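Local coordinates for protein particle-associated glycoside hydrolase (Acinetobacter phage Fri1, PDB 6C72) that probably degrades the capsular polysaccharide of Acinetobacter baumannii as a trimeric phage tailspike with glycosidase activity, helping the virus enter its host, at residues K88-H91 with A92-G96; T111-Q114 with K115-Y119; Q129-K132 with G133-A137. All blocks are in the same frame, centred on the assembly; numbering follows the deposited sequence.

The three contacts show how one stretch of chain starts a parallel beta-helix, each being a local arrangement in which the chemistry follows its place. Contacts 1 and 3 are largely buried and share the same run of parallel strands, 89-91 pairing with 126-129, while contact 2 lies within the intervening helix 110-122, between residues a turn apart, buried on one side and more exposed on the other. Contact 1 relies on polar bonds around a strand-to-turn junction, contact 2 on helical hydrogen bonds and an amide-carboxylate pair, and contact 3 on apolar packing inside a corner. Histidines of contacts 1 and 3 carry zinc ions; contact 2 packs on contact 1 through Cys116 and on contact 3 through Leu113.

Contact 1: residues K88-H91 with A92-G96; sequences KVLH and ATQAG. With ZN (zinc ion), chain E; ZN (zinc ion), chain F.
His91 closes strand 89-91, and the chain passes at once into the 3-10 segment 92-95, where the backbone N of Gln94 donates a hydrogen bond to His91 O at 2.7 Å. The bond from Ala95 N to Ala92 O continues the turn.

Gln94 also reaches back. With CG beside its own backbone N (chi1 -62°) and the chain extended beyond, OE1 accepts the N-H of His91 at 3.2 Å, from above the amide plane, so that two bonds join this residue pair. The same oxygen lies 3.6 Å from Leu90 CD1 and near the edge of the imidazole, with ring and amide planes 76° apart. On the ring itself, ND1 of His91 binds one zinc ion at 2.4 Å and NE2 a second at 2.0 Å; a water on the first zinc accepts a hydrogen bond from Thr93 N.

The amide of Gln94 is held further by NE2 to Gly52 O. Leu90 packs on Cys116 and Met120 of helix 110-122, Thr93 touches Pro131, and strand 89-91 pairs in parallel with strand 126-129.

Contact 2: residues T111-Q114 with K115-Y119; sequences TILQ and KCVDY
Gln114 and Asp118, one helical turn apart, meet because their torsions lean the two polar groups toward each other. CG of Gln114 is anti to the backbone N (chi1 -167°), and a bend at the next bond (chi2 62°) swings the amide along the helix toward its C-terminal end. The CG of Asp118 instead stands beside its own backbone N, which brings the carboxylate back over the preceding turn. NE2 of Gln114 then donates to OD1 of Asp118 at 2.9 Å. The acceptor lies close to the plane of the amide, whereas the amide nitrogen comes from above the carboxylate plane; the two flat groups are tilted 47° to one another.

Each end of this pair has a second partner. OE1 of Gln114 is bonded to the backbone N of Met140, which helps fix the rotation of the amide, and OD1 of Asp118 forms a salt bridge with Lys142, which probably stabilises the negative charge there.

Beneath the pair runs the regular i to i+4 ladder of an alpha-helix: Lys115 N to Thr111 O, Cys116 N to Ile112 O, Val117 N to Leu113 O and Asp118 N to Gln114 O, the last at 2.9 Å. On the apolar side Leu113 CD1 approaches Val117 CG2 at 4.5 Å.

Helix 110-122 follows strand 89-91 and precedes strand 126-129. The Leu113 side chain touches Val128, Leu130 and residues Ala137 and Ala139 of strand 133-140, and Cys116 rests on Val128 and Ala95, so the helix lies against the first strands of the beta-helix, a position consistent with a cap over its N-terminal end.

Contact 3: residues Q129-K132 with G133-A137; sequences QLPK and GHIYA. With ZN (zinc ion), chain D.
Ile135 and the Leu130-Pro131 pair supply the apolar part of this contact, which fills the inside of a chain corner. The delta methyl CD1 of Ile135 is 4.1 Å from Leu130 CB and equally 4.1 Å from Pro131 CD, so a single methyl touches both residues, the side chains passing at a slant. The torsion of Ile135 matters here: CG1 lies beside its own backbone N (chi1 -56°), and the extended end beyond it carries CD1 back across the bend.

Polar bonding is confined to one side of the corner or goes to other parts of the chain. Gln129 folds its amide so that NE2 donates to Leu130 O at 3.0 Å, and its OE1 is bonded to Arg148 NE; the same Leu130 O also meets Thr150 OG1. Gly133, with phi at 121°, a backbone conformation open to glycine, takes the chain from the corner into the strand.

Metal binding falls to His134, whose side chain leaves the strand away from residues 129-132. Its NE2 binds a zinc ion at 2.0 Å, with three waters also on the metal, while its ND1 is hydrogen-bonded to His182 NE2 and its ring stacks with Phe180. These neighbours probably help position the imidazole for the metal.

The corner joins strand 126-129, which pairs in parallel with 89-91 and 145-148, to strand 133-140, which pairs with 179-182 and 188-192. It thus links two faces of a parallel beta-helix, with Leu130 and Ala137 resting on Leu113 of helix 110-122.

Contact 1: residues K88-H91 with A92-G96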
loop_
_atom_site.group_PDB
_atom_site.type_symbol
_atom_site.label_atom_id
_atom_site.label_comp_id
_atom_site.label_asym_id
_atom_site.label_seq_id
_atom_site.Cartn_x
_atom_site.Cartn_y
_atom_site.Cartn_z
ATOM N N LYS A 88 17.466 5.564 30.765
ATOM C CA LYS A 88 16.033 5.862 30.655
ATOM C C LYS A 88 15.152 4.639 30.913
ATOM O O LYS A 88 14.076 4.506 30.328
ATOM C CB LYS A 88 15.695 6.478 29.295
ATOM C CG LYS A 88 16.455 7.758 28.983
ATOM C CD LYS A 88 16.227 8.204 27.542
ATOM C CE LYS A 88 14.748 8.493 27.270
ATOM N NZ LYS A 88 14.527 8.938 25.863
ATOM N N VAL A 89 15.571 3.757 31.815
ATOM C CA VAL A 89 14.797 2.583 32.207
ATOM C C VAL A 89 14.698 2.574 33.726
ATOM O O VAL A 89 15.720 2.561 34.419
ATOM C CB VAL A 89 15.423 1.262 31.709
ATOM C CG1 VAL A 89 14.580 0.074 32.159
ATOM C CG2 VAL A 89 15.569 1.253 30.196
ATOM N N LEU A 90 13.479 2.619 34.242
ATOM C CA LEU A 90 13.217 2.468 35.664
ATOM C C LEU A 90 12.575 1.108 35.914
ATOM O O LEU A 90 11.509 0.813 35.359
ATOM C CB LEU A 90 12.315 3.589 36.163
ATOM C CG LEU A 90 11.728 3.409 37.557
ATOM C CD1 LEU A 90 12.812 3.342 38.624
ATOM C CD2 LEU A 90 10.795 4.563 37.814
ATOM N N HIS A 91 13.219 0.281 36.734
ATOM C CA HIS A 91 12.612 -0.977 37.154
ATOM C C HIS A 91 11.620 -0.682 38.275
ATOM O O HIS A 91 11.985 -0.066 39.280
ATOM C CB HIS A 91 13.679 -1.971 37.609
ATOM C CG HIS A 91 14.556 -2.458 36.499
ATOM N ND1 HIS A 91 14.501 -3.748 36.015
ATOM C CD2 HIS A 91 15.502 -1.823 35.766
ATOM C CE1 HIS A 91 15.368 -3.886 35.027
ATOM N NE2 HIS A 91 15.986 -2.731 34.852
ATOM N N ALA A 92 10.360 -1.082 38.092
ATOM C CA ALA A 92 9.352 -0.815 39.109
ATOM C C ALA A 92 9.738 -1.425 40.454
ATOM O O ALA A 92 9.343 -0.907 41.510
ATOM C CB ALA A 92 7.992 -1.328 38.653
ATOM N N THR A 93 10.511 -2.519 40.446
ATOM C CA THR A 93 11.002 -3.054 41.711
ATOM C C THR A 93 11.824 -2.024 42.482
ATOM O O THR A 93 11.908 -2.095 43.716
ATOM C CB THR A 93 11.833 -4.310 41.469
ATOM O OG1 THR A 93 12.853 -4.021 40.507
ATOM C CG2 THR A 93 10.960 -5.471 40.992
ATOM N N GLN A 94 12.429 -1.063 41.790
ATOM C CA GLN A 94 13.202 -0.031 42.473
ATOM C C GLN A 94 12.321 1.019 43.146
ATOM O O GLN A 94 12.857 1.950 43.764
ATOM C CB GLN A 94 14.177 0.629 41.488
ATOM C CG GLN A 94 15.203 -0.359 40.917
ATOM C CD GLN A 94 16.025 0.212 39.769
ATOM O OE1 GLN A 94 15.498 0.886 38.882
ATOM N NE2 GLN A 94 17.320 -0.061 39.780
ATOM N N ALA A 95 10.995 0.900 43.033
ATOM C CA ALA A 95 10.056 1.672 43.838
ATOM C C ALA A 95 9.354 0.814 44.877
ATOM O O ALA A 95 8.414 1.281 45.524
ATOM C CB ALA A 95 9.016 2.354 42.954
ATOM N N GLY A 96 9.776 -0.432 45.043
ATOM C CA GLY A 96 9.201 -1.309 46.034
ATOM C C GLY A 96 8.213 -2.319 45.502
ATOM O O GLY A 96 7.666 -3.088 46.294
HETATM ZN ZN ZN E . 13.243 -5.426 37.148
HETATM ZN ZN ZN F . 17.218 -2.887 33.241
HETATM O O HOH W 1 11.042 -4.157 37.648
HETATM O O HOH W 2 18.738 -3.798 33.903
HETATM O O HOH W 3 15.883 -3.575 31.284
#

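Contact 2: residues T111-Q114 with K115-Y119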
loop_
_atom_site.group_PDB
_atom_site.type_symbol
_atom_site.label_atom_id
_atom_site.label_comp_id
_atom_site.label_asym_id
_atom_site.label_seq_id
_atom_site.Cartn_x
_atom_site.Cartn_y
_atom_site.Cartn_z
ATOM N N THR A 111 -0.454 2.235 43.537
ATOM C CA THR A 111 0.254 3.462 43.876
ATOM C C THR A 111 1.723 3.393 43.471
ATOM O O THR A 111 2.273 4.368 42.941
ATOM C CB THR A 111 0.110 3.734 45.374
ATOM O OG1 THR A 111 -1.277 3.921 45.687
ATOM C CG2 THR A 111 0.884 4.978 45.780
ATOM N N ILE A 112 2.358 2.234 43.664
ATOM C CA ILE A 112 3.780 2.107 43.353
ATOM C C ILE A 112 4.016 2.234 41.857
ATOM O O ILE A 112 4.903 2.982 41.422
ATOM C CB ILE A 112 4.337 0.781 43.898
ATOM C CG1 ILE A 112 4.396 0.818 45.431
ATOM C CG2 ILE A 112 5.701 0.471 43.281
ATOM C CD1 ILE A 112 4.666 -0.528 46.032
ATOM N N LEU A 113 3.229 1.510 41.047
ATOM C CA LEU A 113 3.439 1.540 39.598
ATOM C C LEU A 113 3.167 2.928 39.041
ATOM O O LEU A 113 3.909 3.414 38.181
ATOM C CB LEU A 113 2.555 0.506 38.894
ATOM C CG LEU A 113 2.665 0.439 37.364
ATOM C CD1 LEU A 113 4.108 0.253 36.925
ATOM C CD2 LEU A 113 1.782 -0.667 36.771
ATOM N N GLN A 114 2.123 3.594 39.547
ATOM C CA GLN A 114 1.811 4.941 39.087
ATOM C C GLN A 114 2.944 5.899 39.415
ATOM O O GLN A 114 3.215 6.833 38.655
ATOM C CB GLN A 114 0.504 5.424 39.711
ATOM C CG GLN A 114 -0.040 6.676 39.039
ATOM C CD GLN A 114 -0.361 6.441 37.574
ATOM O OE1 GLN A 114 -1.214 5.616 37.240
ATOM N NE2 GLN A 114 0.345 7.139 36.691
ATOM N N LYS A 115 3.598 5.699 40.560
ATOM C CA LYS A 115 4.756 6.516 40.906
ATOM C C LYS A 115 5.861 6.358 39.872
ATOM O O LYS A 115 6.537 7.331 39.513
ATOM C CB LYS A 115 5.269 6.134 42.290
ATOM C CG LYS A 115 4.731 6.930 43.411
ATOM C CD LYS A 115 5.662 6.748 44.604
ATOM C CE LYS A 115 4.907 6.420 45.877
ATOM N NZ LYS A 115 4.280 7.661 46.404
ATOM N N CYS A 116 6.078 5.129 39.405
ATOM C CA CYS A 116 7.129 4.885 38.427
ATOM C C CYS A 116 6.818 5.578 37.102
ATOM O O CYS A 116 7.676 6.258 36.527
ATOM C CB CYS A 116 7.317 3.376 38.227
ATOM S SG CYS A 116 7.883 2.500 39.727
ATOM N N VAL A 117 5.589 5.428 36.607
ATOM C CA VAL A 117 5.231 6.057 35.338
ATOM C C VAL A 117 5.322 7.573 35.463
ATOM O O VAL A 117 5.864 8.251 34.580
ATOM C CB VAL A 117 3.827 5.607 34.890
ATOM C CG1 VAL A 117 3.407 6.324 33.627
ATOM C CG2 VAL A 117 3.781 4.105 34.720
ATOM N N ASP A 118 4.801 8.121 36.571
ATOM C CA ASP A 118 4.827 9.563 36.796
ATOM C C ASP A 118 6.244 10.103 36.894
ATOM O O ASP A 118 6.538 11.183 36.371
ATOM C CB ASP A 118 4.056 9.924 38.064
ATOM C CG ASP A 118 2.558 9.801 37.894
ATOM O OD1 ASP A 118 2.104 9.412 36.794
ATOM O OD2 ASP A 118 1.830 10.146 38.854
ATOM N N TYR A 119 7.136 9.382 37.575
ATOM C CA TYR A 119 8.489 9.897 37.752
ATOM C C TYR A 119 9.278 9.856 36.446
ATOM O O TYR A 119 10.028 10.796 36.141
ATOM C CB TYR A 119 9.214 9.125 38.853
ATOM C CG TYR A 119 10.629 9.602 39.054
ATOM C CD1 TYR A 119 10.889 10.861 39.577
ATOM C CD2 TYR A 119 11.704 8.807 38.693
ATOM C CE1 TYR A 119 12.180 11.314 39.756
ATOM C CE2 TYR A 119 13.006 9.247 38.874
ATOM C CZ TYR A 119 13.235 10.502 39.412
ATOM O OH TYR A 119 14.522 10.947 39.583
#

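Contact 3: residues Q129-K132 with G133-A137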
loop_
_atom_site.group_PDB
_atom_site.type_symbol
_atom_site.label_atom_id
_atom_site.label_comp_id
_atom_site.label_asym_id
_atom_site.label_seq_id
_atom_site.Cartn_x
_atom_site.Cartn_y
_atom_site.Cartn_z
ATOM N N GLN A 129 10.136 -0.774 33.533
ATOM C CA GLN A 129 10.303 -2.213 33.390
ATOM C C GLN A 129 9.544 -2.918 34.506
ATOM O O GLN A 129 9.705 -2.577 35.686
ATOM C CB GLN A 129 11.787 -2.584 33.437
ATOM C CG GLN A 129 12.071 -4.064 33.316
ATOM C CD GLN A 129 11.772 -4.606 31.918
ATOM O OE1 GLN A 129 12.207 -4.037 30.907
ATOM N NE2 GLN A 129 11.028 -5.708 31.855
ATOM N N LEU A 130 8.713 -3.841 34.141
ATOM C CA LEU A 130 8.064 -4.680 35.133
ATOM C C LEU A 130 8.802 -6.004 35.243
ATOM O O LEU A 130 9.360 -6.485 34.258
ATOM C CB LEU A 130 6.604 -4.961 34.778
ATOM C CG LEU A 130 5.730 -3.722 34.661
ATOM C CD1 LEU A 130 4.290 -4.088 34.349
ATOM C CD2 LEU A 130 5.837 -2.882 35.935
ATOM N N PRO A 131 8.864 -6.614 36.415
ATOM C CA PRO A 131 9.481 -7.936 36.539
ATOM C C PRO A 131 8.485 -9.013 36.125
ATOM O O PRO A 131 7.342 -8.745 35.794
ATOM C CB PRO A 131 9.797 -8.022 38.034
ATOM C CG PRO A 131 8.656 -7.285 38.655
ATOM C CD PRO A 131 8.344 -6.133 37.708
ATOM N N LYS A 132 8.926 -10.254 36.196
ATOM C CA LYS A 132 7.994 -11.362 36.077
ATOM C C LYS A 132 7.072 -11.396 37.297
ATOM O O LYS A 132 7.367 -10.827 38.349
ATOM C CB LYS A 132 8.749 -12.686 35.951
ATOM C CG LYS A 132 9.568 -12.803 34.674
ATOM C CD LYS A 132 10.048 -14.211 34.459
ATOM C CE LYS A 132 11.212 -14.523 35.364
ATOM N NZ LYS A 132 11.519 -15.959 35.263
ATOM N N GLY A 133 5.932 -12.050 37.132
ATOM C CA GLY A 133 4.974 -12.240 38.201
ATOM C C GLY A 133 3.619 -11.654 37.849
ATOM O O GLY A 133 3.435 -11.001 36.822
ATOM N N HIS A 134 2.658 -11.924 38.735
ATOM C CA HIS A 134 1.334 -11.320 38.645
ATOM C C HIS A 134 1.350 -10.007 39.410
ATOM O O HIS A 134 1.842 -9.946 40.541
ATOM C CB HIS A 134 0.255 -12.254 39.191
ATOM C CG HIS A 134 -0.004 -13.445 38.317
ATOM N ND1 HIS A 134 -1.078 -13.523 37.457
ATOM C CD2 HIS A 134 0.700 -14.591 38.141
ATOM C CE1 HIS A 134 -1.042 -14.676 36.813
ATOM N NE2 HIS A 134 0.031 -15.339 37.203
ATOM N N ILE A 135 0.856 -8.952 38.770
ATOM C CA ILE A 135 0.873 -7.605 39.319
ATOM C C ILE A 135 -0.542 -7.054 39.239
ATOM O O ILE A 135 -1.100 -6.927 38.141
ATOM C CB ILE A 135 1.853 -6.700 38.558
ATOM C CG1 ILE A 135 3.251 -7.318 38.569
ATOM C CG2 ILE A 135 1.883 -5.317 39.173
ATOM C CD1 ILE A 135 4.234 -6.618 37.671
ATOM N N TYR A 136 -1.123 -6.729 40.391
ATOM C CA TYR A 136 -2.418 -6.054 40.450
ATOM C C TYR A 136 -2.130 -4.578 40.676
ATOM O O TYR A 136 -1.838 -4.157 41.798
ATOM C CB TYR A 136 -3.298 -6.627 41.554
ATOM C CG TYR A 136 -3.717 -8.071 41.346
ATOM C CD1 TYR A 136 -4.901 -8.384 40.682
ATOM C CD2 TYR A 136 -2.944 -9.119 41.837
ATOM C CE1 TYR A 136 -5.301 -9.695 40.505
ATOM C CE2 TYR A 136 -3.332 -10.437 41.655
ATOM C CZ TYR A 136 -4.512 -10.719 40.991
ATOM O OH TYR A 136 -4.909 -12.028 40.823
ATOM N N ALA A 137 -2.219 -3.793 39.606
ATOM C CA ALA A 137 -1.865 -2.382 39.673
ATOM C C ALA A 137 -2.306 -1.671 38.407
ATOM O O ALA A 137 -1.719 -1.887 37.342
ATOM C CB ALA A 137 -0.358 -2.208 39.856
HETATM ZN ZN ZN D . 0.634 -17.166 36.685
HETATM O O HOH W 4 0.158 -18.944 37.805
HETATM O O HOH W 5 -0.803 -17.701 34.691
HETATM O O HOH W 6 2.613 -17.236 36.923
#